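Envelope protein (White spot syndrome virus, PDB 7DDA) is a viral envelope protein whose C-terminal domain, the part described here, carries sulfate-binding sites that probably serve in heparin binding. Local coordinates at residues H81-S86 against N143-Y148; T95-Y100 against V132-R137; L102-K105 against T110-C113. All blocks are in the same frame, centred on the assembly; numbering follows the deposited sequence.

Interaction 1. Residues H81-S86 against N143-Y148. With SO4 (sulfate ion), chain B.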
loop_
_atom_site.group_PDB
_atom_site.type_symbol
_atom_site.label_atom_id
_atom_site.label_comp_id
_atom_site.label_asym_id
_atom_site.label_seq_id
_atom_site.Cartn_x
_atom_site.Cartn_y
_atom_site.Cartn_z
ATOM N N HIS A 81 -20.491 2.330 -4.445
ATOM C CA HIS A 81 -20.899 3.317 -3.456
ATOM C C HIS A 81 -20.264 2.934 -2.124
ATOM O O HIS A 81 -20.419 1.800 -1.665
ATOM C CB HIS A 81 -22.439 3.399 -3.348
ATOM C CG HIS A 81 -22.924 4.437 -2.377
ATOM N ND1 HIS A 81 -24.118 4.321 -1.696
ATOM C CD2 HIS A 81 -22.367 5.600 -1.963
ATOM C CE1 HIS A 81 -24.277 5.371 -0.907
ATOM N NE2 HIS A 81 -23.227 6.161 -1.050
ATOM N N ILE A 82 -19.539 3.869 -1.518
ATOM C CA ILE A 82 -18.817 3.635 -0.270
ATOM C C ILE A 82 -19.335 4.617 0.770
ATOM O O ILE A 82 -19.465 5.815 0.495
ATOM C CB ILE A 82 -17.294 3.782 -0.460
ATOM C CG1 ILE A 82 -16.819 2.871 -1.595
ATOM C CG2 ILE A 82 -16.557 3.471 0.845
ATOM C CD1 ILE A 82 -15.508 3.316 -2.232
ATOM N N TYR A 83 -19.629 4.114 1.963
ATOM C CA TYR A 83 -20.356 4.918 2.933
ATOM C C TYR A 83 -19.955 4.482 4.329
ATOM O O TYR A 83 -19.622 3.313 4.566
ATOM C CB TYR A 83 -21.888 4.789 2.767
ATOM C CG TYR A 83 -22.306 3.376 2.426
ATOM C CD1 TYR A 83 -22.586 2.462 3.424
ATOM C CD2 TYR A 83 -22.361 2.945 1.099
ATOM C CE1 TYR A 83 -22.945 1.164 3.118
ATOM C CE2 TYR A 83 -22.708 1.644 0.783
ATOM C CZ TYR A 83 -22.999 0.764 1.798
ATOM O OH TYR A 83 -23.350 -0.528 1.504
ATOM N N LYS A 84 -19.976 5.448 5.238
ATOM C CA LYS A 84 -19.842 5.164 6.655
ATOM C C LYS A 84 -21.079 4.435 7.159
ATOM O O LYS A 84 -22.207 4.886 6.954
ATOM C CB LYS A 84 -19.637 6.473 7.412
ATOM C CG LYS A 84 -19.645 6.360 8.918
ATOM C CD LYS A 84 -19.509 7.748 9.522
ATOM C CE LYS A 84 -20.133 7.823 10.891
ATOM N NZ LYS A 84 -20.098 9.228 11.408
ATOM N N ILE A 85 -20.877 3.284 7.784
ATOM C CA ILE A 85 -21.978 2.623 8.467
ATOM C C ILE A 85 -22.051 3.056 9.924
ATOM O O ILE A 85 -23.139 3.301 10.449
ATOM C CB ILE A 85 -21.834 1.096 8.336
ATOM C CG1 ILE A 85 -22.089 0.651 6.891
ATOM C CG2 ILE A 85 -22.767 0.365 9.298
ATOM C CD1 ILE A 85 -21.737 -0.795 6.665
ATOM N N SER A 86 -20.901 3.216 10.582
ATOM C CA SER A 86 -20.895 3.319 12.035
ATOM C C SER A 86 -19.529 3.798 12.533
ATOM O O SER A 86 -18.486 3.412 11.989
ATOM C CB SER A 86 -21.249 1.956 12.641
ATOM O OG SER A 86 -21.230 2.000 14.047
ATOM N N ASN A 143 -25.723 -4.812 -6.133
ATOM C CA ASN A 143 -26.454 -4.178 -5.039
ATOM C C ASN A 143 -26.232 -4.872 -3.702
ATOM O O ASN A 143 -26.842 -4.478 -2.698
ATOM C CB ASN A 143 -27.950 -4.062 -5.341
ATOM C CG ASN A 143 -28.225 -2.987 -6.366
ATOM O OD1 ASN A 143 -27.706 -1.867 -6.252
ATOM N ND2 ASN A 143 -29.004 -3.319 -7.392
ATOM N N GLU A 144 -25.369 -5.874 -3.644
ATOM C CA GLU A 144 -24.931 -6.387 -2.362
ATOM C C GLU A 144 -23.756 -5.551 -1.837
ATOM O O GLU A 144 -23.013 -4.940 -2.606
ATOM C CB GLU A 144 -24.553 -7.852 -2.499
ATOM C CG GLU A 144 -24.110 -8.455 -1.207
ATOM C CD GLU A 144 -23.711 -9.888 -1.362
ATOM O OE1 GLU A 144 -23.782 -10.392 -2.517
ATOM O OE2 GLU A 144 -23.326 -10.491 -0.329
ATOM N N GLU A 145 -23.627 -5.476 -0.515
ATOM C CA GLU A 145 -22.563 -4.707 0.117
ATOM C C GLU A 145 -21.539 -5.633 0.761
ATOM O O GLU A 145 -21.867 -6.735 1.220
ATOM C CB GLU A 145 -23.101 -3.752 1.191
ATOM C CG GLU A 145 -23.546 -4.472 2.457
ATOM C CD GLU A 145 -24.037 -3.544 3.570
ATOM O OE1 GLU A 145 -23.916 -2.298 3.437
ATOM O OE2 GLU A 145 -24.561 -4.082 4.580
ATOM N N GLY A 146 -20.292 -5.167 0.765
ATOM C CA GLY A 146 -19.256 -5.689 1.644
ATOM C C GLY A 146 -18.999 -4.701 2.773
ATOM O O GLY A 146 -18.926 -3.489 2.548
ATOM N N LYS A 147 -18.876 -5.224 3.986
ATOM C CA LYS A 147 -18.642 -4.405 5.171
ATOM C C LYS A 147 -17.203 -4.575 5.645
ATOM O O LYS A 147 -16.721 -5.706 5.785
ATOM C CB LYS A 147 -19.619 -4.764 6.293
ATOM C CG LYS A 147 -21.073 -4.552 5.896
ATOM C CD LYS A 147 -22.034 -4.553 7.084
ATOM C CE LYS A 147 -21.983 -5.852 7.873
ATOM N NZ LYS A 147 -22.405 -7.041 7.115
ATOM N N TYR A 148 -16.536 -3.450 5.925
ATOM C CA TYR A 148 -15.130 -3.433 6.316
ATOM C C TYR A 148 -14.966 -2.597 7.577
ATOM O O TYR A 148 -15.249 -1.396 7.573
ATOM C CB TYR A 148 -14.281 -2.917 5.151
ATOM C CG TYR A 148 -14.512 -3.844 3.970
ATOM C CD1 TYR A 148 -13.913 -5.101 3.930
ATOM C CD2 TYR A 148 -15.401 -3.513 2.959
ATOM C CE1 TYR A 148 -14.161 -5.982 2.906
ATOM C CE2 TYR A 148 -15.658 -4.402 1.915
ATOM C CZ TYR A 148 -15.035 -5.628 1.901
ATOM O OH TYR A 148 -15.270 -6.509 0.874
HETATM S S SO4 B . -20.343 -8.145 4.750
HETATM O O1 SO4 B . -20.185 -9.591 4.934
HETATM O O2 SO4 B . -20.323 -7.831 3.348
HETATM O O3 SO4 B . -19.189 -7.536 5.392
HETATM O O4 SO4 B . -21.552 -7.696 5.386
#
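Tyr83 and Glu145 reach across an intervening strand, a worked example of how second neighbours in a beta sheet can be joined by side chains alone. Followed outward, Glu145 leaves its backbone with CG set between the backbone N and the carbonyl carbon (chi1 73°), which brings CB and OE1 to the phenol oxygen while OE2 points away from it. Its CB lies 3.2 Å from Tyr83 OH. CG follows at the margin of contact and CD stays close to the same hydroxyl. At the tip, OE1 accepts a hydrogen bond from Tyr83 OH at 2.7 Å, through the lone pair turned away from the other carboxylate oxygen. OE1 lies at the edge of the ring and in its plane, with ring and carboxylate only 27° apart. Tyr83 CD2 lies over one face of the His81 imidazole, near its centre.

A greasier contact runs beside it, where Ile85 CD1 lies 3.8 Å from Lys147 CD, the two chains crossing at about a right angle. Lys147 N donates to sulfate O3 at 2.7 Å; the placement of the lysine tip against this anion, probably from the crystallisation liquor, is doubtful. Ile85 and Ser86 both face Leu99 in a classic beta bulge. Strand 95-104 separates strands 80-89 and 145-153, and Ile82 of strand 80-89 packs on Val35 and Val37 of strand 30-40 in the opposing sheet.

Interaction 2. Residues T95-Y100 against V132-R137. With SO4 (sulfate ion), chain B.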
loop_
_atom_site.group_PDB
_atom_site.type_symbol
_atom_site.label_atom_id
_atom_site.label_comp_id
_atom_site.label_asym_id
_atom_site.label_seq_id
_atom_site.Cartn_x
_atom_site.Cartn_y
_atom_site.Cartn_z
ATOM N N THR A 95 -9.925 3.577 22.116
ATOM C CA THR A 95 -10.020 3.060 20.766
ATOM C C THR A 95 -11.322 3.510 20.129
ATOM O O THR A 95 -12.264 3.974 20.780
ATOM C CB THR A 95 -9.922 1.527 20.698
ATOM O OG1 THR A 95 -11.015 0.921 21.406
ATOM C CG2 THR A 95 -8.589 1.042 21.271
ATOM N N LYS A 96 -11.348 3.321 18.825
ATOM C CA LYS A 96 -12.390 3.798 17.945
ATOM C C LYS A 96 -12.707 2.642 17.011
ATOM O O LYS A 96 -11.785 1.973 16.528
ATOM C CB LYS A 96 -11.862 4.992 17.164
ATOM C CG LYS A 96 -12.876 5.820 16.486
ATOM C CD LYS A 96 -13.147 7.022 17.342
ATOM C CE LYS A 96 -14.168 7.879 16.690
ATOM N NZ LYS A 96 -15.080 8.518 17.662
ATOM N N LYS A 97 -13.987 2.378 16.773
ATOM C CA LYS A 97 -14.387 1.347 15.816
ATOM C C LYS A 97 -15.081 2.016 14.635
ATOM O O LYS A 97 -16.124 2.656 14.808
ATOM C CB LYS A 97 -15.287 0.306 16.468
ATOM C CG LYS A 97 -15.824 -0.711 15.510
ATOM C CD LYS A 97 -14.734 -1.559 14.895
ATOM C CE LYS A 97 -15.300 -2.453 13.779
ATOM N NZ LYS A 97 -16.582 -3.144 14.143
ATOM N N LEU A 98 -14.486 1.892 13.446
ATOM C CA LEU A 98 -14.955 2.572 12.245
ATOM C C LEU A 98 -15.387 1.522 11.236
ATOM O O LEU A 98 -14.584 0.672 10.839
ATOM C CB LEU A 98 -13.862 3.461 11.643
ATOM C CG LEU A 98 -13.342 4.559 12.570
ATOM C CD1 LEU A 98 -12.289 5.402 11.861
ATOM C CD2 LEU A 98 -14.487 5.430 13.077
ATOM N N LEU A 99 -16.639 1.585 10.806
ATOM C CA LEU A 99 -17.181 0.535 9.959
ATOM C C LEU A 99 -17.727 1.145 8.679
ATOM O O LEU A 99 -18.520 2.087 8.726
ATOM C CB LEU A 99 -18.261 -0.258 10.704
ATOM C CG LEU A 99 -19.048 -1.288 9.908
ATOM C CD1 LEU A 99 -18.120 -2.347 9.351
ATOM C CD2 LEU A 99 -20.101 -1.928 10.811
ATOM N N TYR A 100 -17.312 0.591 7.541
ATOM C CA TYR A 100 -17.700 1.088 6.231
ATOM C C TYR A 100 -18.337 -0.019 5.410
ATOM O O TYR A 100 -18.087 -1.206 5.639
ATOM C CB TYR A 100 -16.483 1.679 5.503
ATOM C CG TYR A 100 -15.985 2.866 6.268
ATOM C CD1 TYR A 100 -16.513 4.135 6.045
ATOM C CD2 TYR A 100 -15.050 2.707 7.287
ATOM C CE1 TYR A 100 -16.087 5.222 6.786
ATOM C CE2 TYR A 100 -14.624 3.792 8.036
ATOM C CZ TYR A 100 -15.146 5.040 7.786
ATOM O OH TYR A 100 -14.703 6.103 8.543
ATOM N N VAL A 132 -8.201 -5.290 12.138
ATOM C CA VAL A 132 -9.240 -5.641 11.172
ATOM C C VAL A 132 -10.382 -6.325 11.903
ATOM O O VAL A 132 -10.158 -7.208 12.737
ATOM C CB VAL A 132 -8.676 -6.547 10.064
ATOM C CG1 VAL A 132 -9.738 -6.813 8.985
ATOM C CG2 VAL A 132 -7.451 -5.908 9.440
ATOM N N ALA A 133 -11.609 -5.911 11.606
ATOM C CA ALA A 133 -12.786 -6.533 12.206
ATOM C C ALA A 133 -13.625 -7.151 11.096
ATOM O O ALA A 133 -13.217 -8.155 10.506
ATOM C CB ALA A 133 -13.595 -5.520 13.026
ATOM N N GLU A 134 -14.779 -6.554 10.793
ATOM C CA GLU A 134 -15.560 -6.983 9.636
ATOM C C GLU A 134 -14.718 -6.912 8.368
ATOM O O GLU A 134 -14.029 -5.920 8.112
ATOM C CB GLU A 134 -16.797 -6.109 9.466
ATOM C CG GLU A 134 -17.867 -6.288 10.521
ATOM C CD GLU A 134 -17.672 -5.393 11.727
ATOM O OE1 GLU A 134 -16.545 -4.909 11.955
ATOM O OE2 GLU A 134 -18.666 -5.149 12.437
ATOM N N ASN A 135 -14.793 -7.970 7.565
ATOM C CA ASN A 135 -14.073 -8.019 6.300
ATOM C C ASN A 135 -14.760 -9.042 5.407
ATOM O O ASN A 135 -14.644 -10.242 5.651
ATOM C CB ASN A 135 -12.616 -8.395 6.530
ATOM C CG ASN A 135 -11.773 -8.190 5.307
ATOM O OD1 ASN A 135 -12.241 -8.346 4.182
ATOM N ND2 ASN A 135 -10.511 -7.847 5.513
ATOM N N ASN A 136 -15.427 -8.587 4.355
ATOM C CA ASN A 136 -16.094 -9.502 3.433
ATOM C C ASN A 136 -15.112 -9.966 2.358
ATOM O O ASN A 136 -14.742 -9.204 1.457
ATOM C CB ASN A 136 -17.320 -8.830 2.818
ATOM C CG ASN A 136 -18.135 -9.782 1.966
ATOM O OD1 ASN A 136 -17.674 -10.866 1.610
ATOM N ND2 ASN A 136 -19.366 -9.396 1.660
ATOM N N ARG A 137 -14.723 -11.228 2.431
ATOM C CA ARG A 137 -13.811 -11.827 1.465
ATOM C C ARG A 137 -14.532 -12.552 0.343
ATOM O O ARG A 137 -13.874 -13.077 -0.561
ATOM C CB ARG A 137 -12.868 -12.803 2.178
ATOM C CG ARG A 137 -11.955 -12.097 3.125
ATOM C CD ARG A 137 -11.469 -12.967 4.241
ATOM N NE ARG A 137 -10.510 -12.230 5.068
ATOM C CZ ARG A 137 -9.335 -11.758 4.650
ATOM N NH1 ARG A 137 -8.898 -11.980 3.409
ATOM N NH2 ARG A 137 -8.576 -11.080 5.498
HETATM S S SO4 B . -20.343 -8.145 4.750
HETATM O O1 SO4 B . -20.185 -9.591 4.934
HETATM O O2 SO4 B . -20.323 -7.831 3.348
HETATM O O3 SO4 B . -19.189 -7.536 5.392
HETATM O O4 SO4 B . -21.552 -7.696 5.386
#
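Leu99 and Glu134 are the closest backbone partners here, their CA atoms 7.7 Å apart, on strand segments that run roughly parallel (21° between directions) with 8.4 Å between their axes. Such spacing is that of next-but-one strands in one antiparallel sheet of a beta sandwich: strand 145-153 lies between them, pairing with strand 95-104 through Leu98 and Phe150, and the side chains must bridge it.

The bridge is a salt bridge. Lys97 has CG anti to the backbone N (chi1 175°), then turns at chi2 and chi4, and this route brings its amine over to Glu134. OE1 of Glu134 receives NZ of Lys97 at 2.8 Å through its lone pair on the side of the other oxygen. The lysine's apolar stem is used as well, CE resting on Ala133 CB at 3.6 Å. Leu99 comes crosswise to Glu134, its CD1 set 3.9 Å from Glu134 CD, and the two Leu99 methyls flank the carboxylate.

Inward, Leu98 and Tyr100 pack on strand 160-170. Further along, Arg137 forms a salt bridge with Glu120 of the second subunit, and Asn136 ND2 donates to sulfate O2 at a suspiciously short 2.5 Å.

Interaction 3. Residues L102-K105 against T110-C113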
loop_
_atom_site.group_PDB
_atom_site.type_symbol
_atom_site.label_atom_id
_atom_site.label_comp_id
_atom_site.label_asym_id
_atom_site.label_seq_id
_atom_site.Cartn_x
_atom_site.Cartn_y
_atom_site.Cartn_z
ATOM N N LEU A 102 -19.125 -1.092 1.225
ATOM C CA LEU A 102 -18.973 -0.878 -0.208
ATOM C C LEU A 102 -20.055 -1.680 -0.926
ATOM O O LEU A 102 -20.118 -2.908 -0.788
ATOM C CB LEU A 102 -17.574 -1.299 -0.688
ATOM C CG LEU A 102 -17.250 -1.176 -2.188
ATOM C CD1 LEU A 102 -15.773 -0.847 -2.432
ATOM C CD2 LEU A 102 -17.634 -2.435 -2.960
ATOM N N ARG A 103 -20.885 -0.998 -1.704
ATOM C CA ARG A 103 -21.918 -1.665 -2.487
ATOM C C ARG A 103 -21.528 -1.750 -3.958
ATOM O O ARG A 103 -21.173 -0.739 -4.582
ATOM C CB ARG A 103 -23.264 -0.956 -2.358
ATOM C CG ARG A 103 -24.428 -1.876 -2.708
ATOM C CD ARG A 103 -25.771 -1.163 -2.586
ATOM N NE ARG A 103 -26.023 -0.665 -1.236
ATOM C CZ ARG A 103 -26.374 -1.423 -0.195
ATOM N NH1 ARG A 103 -26.533 -2.736 -0.333
ATOM N NH2 ARG A 103 -26.567 -0.868 0.996
ATOM N N ASN A 104 -21.610 -2.963 -4.501
ATOM C CA ASN A 104 -21.451 -3.187 -5.929
ATOM C C ASN A 104 -22.653 -2.594 -6.661
ATOM O O ASN A 104 -23.796 -2.994 -6.428
ATOM C CB ASN A 104 -21.306 -4.689 -6.194
ATOM C CG ASN A 104 -21.195 -5.039 -7.687
ATOM O OD1 ASN A 104 -21.156 -4.165 -8.567
ATOM N ND2 ASN A 104 -21.132 -6.335 -7.968
ATOM N N LYS A 105 -22.400 -1.615 -7.524
ATOM C CA LYS A 105 -23.447 -0.985 -8.317
ATOM C C LYS A 105 -23.305 -1.275 -9.807
ATOM O O LYS A 105 -23.905 -0.577 -10.625
ATOM C CB LYS A 105 -23.449 0.521 -8.082
ATOM C CG LYS A 105 -23.669 0.893 -6.643
ATOM C CD LYS A 105 -25.103 0.642 -6.273
ATOM C CE LYS A 105 -25.838 1.942 -6.199
ATOM N NZ LYS A 105 -27.282 1.728 -5.958
ATOM N N THR A 110 -20.271 -9.460 -10.691
ATOM C CA THR A 110 -19.952 -9.966 -9.369
ATOM C C THR A 110 -18.553 -9.474 -9.022
ATOM O O THR A 110 -17.707 -9.341 -9.912
ATOM C CB THR A 110 -20.011 -11.498 -9.350
ATOM O OG1 THR A 110 -21.302 -11.917 -9.807
ATOM C CG2 THR A 110 -19.763 -12.058 -7.944
ATOM N N CYS A 111 -18.307 -9.175 -7.741
ATOM C CA CYS A 111 -17.041 -8.564 -7.360
ATOM C C CYS A 111 -16.418 -9.243 -6.153
ATOM O O CYS A 111 -17.107 -9.778 -5.277
ATOM C CB CYS A 111 -17.187 -7.072 -7.059
ATOM S SG CYS A 111 -17.673 -6.052 -8.464
ATOM N N LEU A 112 -15.090 -9.211 -6.130
ATOM C CA LEU A 112 -14.301 -9.432 -4.933
ATOM C C LEU A 112 -13.676 -8.109 -4.489
ATOM O O LEU A 112 -13.430 -7.209 -5.304
ATOM C CB LEU A 112 -13.225 -10.485 -5.184
ATOM C CG LEU A 112 -13.687 -11.935 -5.314
ATOM C CD1 LEU A 112 -12.502 -12.792 -5.692
ATOM C CD2 LEU A 112 -14.331 -12.465 -4.024
ATOM N N CYS A 113 -13.434 -7.994 -3.183
ATOM C CA CYS A 113 -12.849 -6.792 -2.603
ATOM C C CYS A 113 -11.792 -7.189 -1.584
ATOM O O CYS A 113 -12.082 -7.947 -0.652
ATOM C CB CYS A 113 -13.920 -5.929 -1.933
ATOM S SG CYS A 113 -13.369 -4.271 -1.502
#
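Asn104 and Cys111 meet in the cleft of a beta arch, in which the chain leaves one sheet of the antiparallel sandwich, turns through a short loop and returns in the other. The two strand segments therefore face each other through their side chains rather than pairing by backbone hydrogen bonds; they run nearly antiparallel, at 155°, with axes 8.6 Å apart. The principle is that a sandwich closes by side-chain contact between sheets, and this arch does so with a leucine, an amide and two cysteine sulfurs.

The tighter half lies near the turn. The Asn104 side chain is thrown out from its strand, CG opposite N (chi1 177°), and the amide extends across the gap, where ND2 comes to 3.5 Å from Cys111 SG. The amide is held by polar partners outside this contact: ND2 donates to the carbonyl oxygens of Tyr109 and Ile140, and OD1 accepts from Lys106 N. A buried amide is thus fixed in rotation from both ends, and it braces the loop that joins the strands. Cys111 is itself tied down, since its sulfur forms a disulfide with Cys169 that fastens its strand to strand 160-170.

Further from the turn the fit is looser. Leu102 CD1 stands 4.3 Å from Cys113 SG, and both side chains also pack on Phe165, with Phe80 and Ile82 touching Leu102 and Leu167 touching Cys113. On the solvent side, partly exposed Thr110 turns its CB away from the facing strand and takes part through its backbone alone. Leu112, on the outer face of its strand, packs on Tyr50 of the second subunit. Next to the turn, Asn104 ND2 lies 4.1 Å from Thr110 CA.

The three contacts are concentric along the chain. From the N terminus, strand 80-89 opens interaction 1, strand 95-104 then opens interaction 2 and, after a single residue, interaction 3. The arch of interaction 3 closes first, at 110-113, and carries the chain from one sheet to the other. Interaction 2 closes next, when 132-137 returns to the original sheet as its outermost strand within this chain, where the second subunit adjoins it, and interaction 1 closes last at 143-148; none cross. Interactions 1 and 2 lace second-neighbour strands over one sheet, meeting at the same sulfate, whereas interaction 3 joins the two sheets. Strand 95-104 serves interactions 2 and 3 and separates the strands of interaction 1.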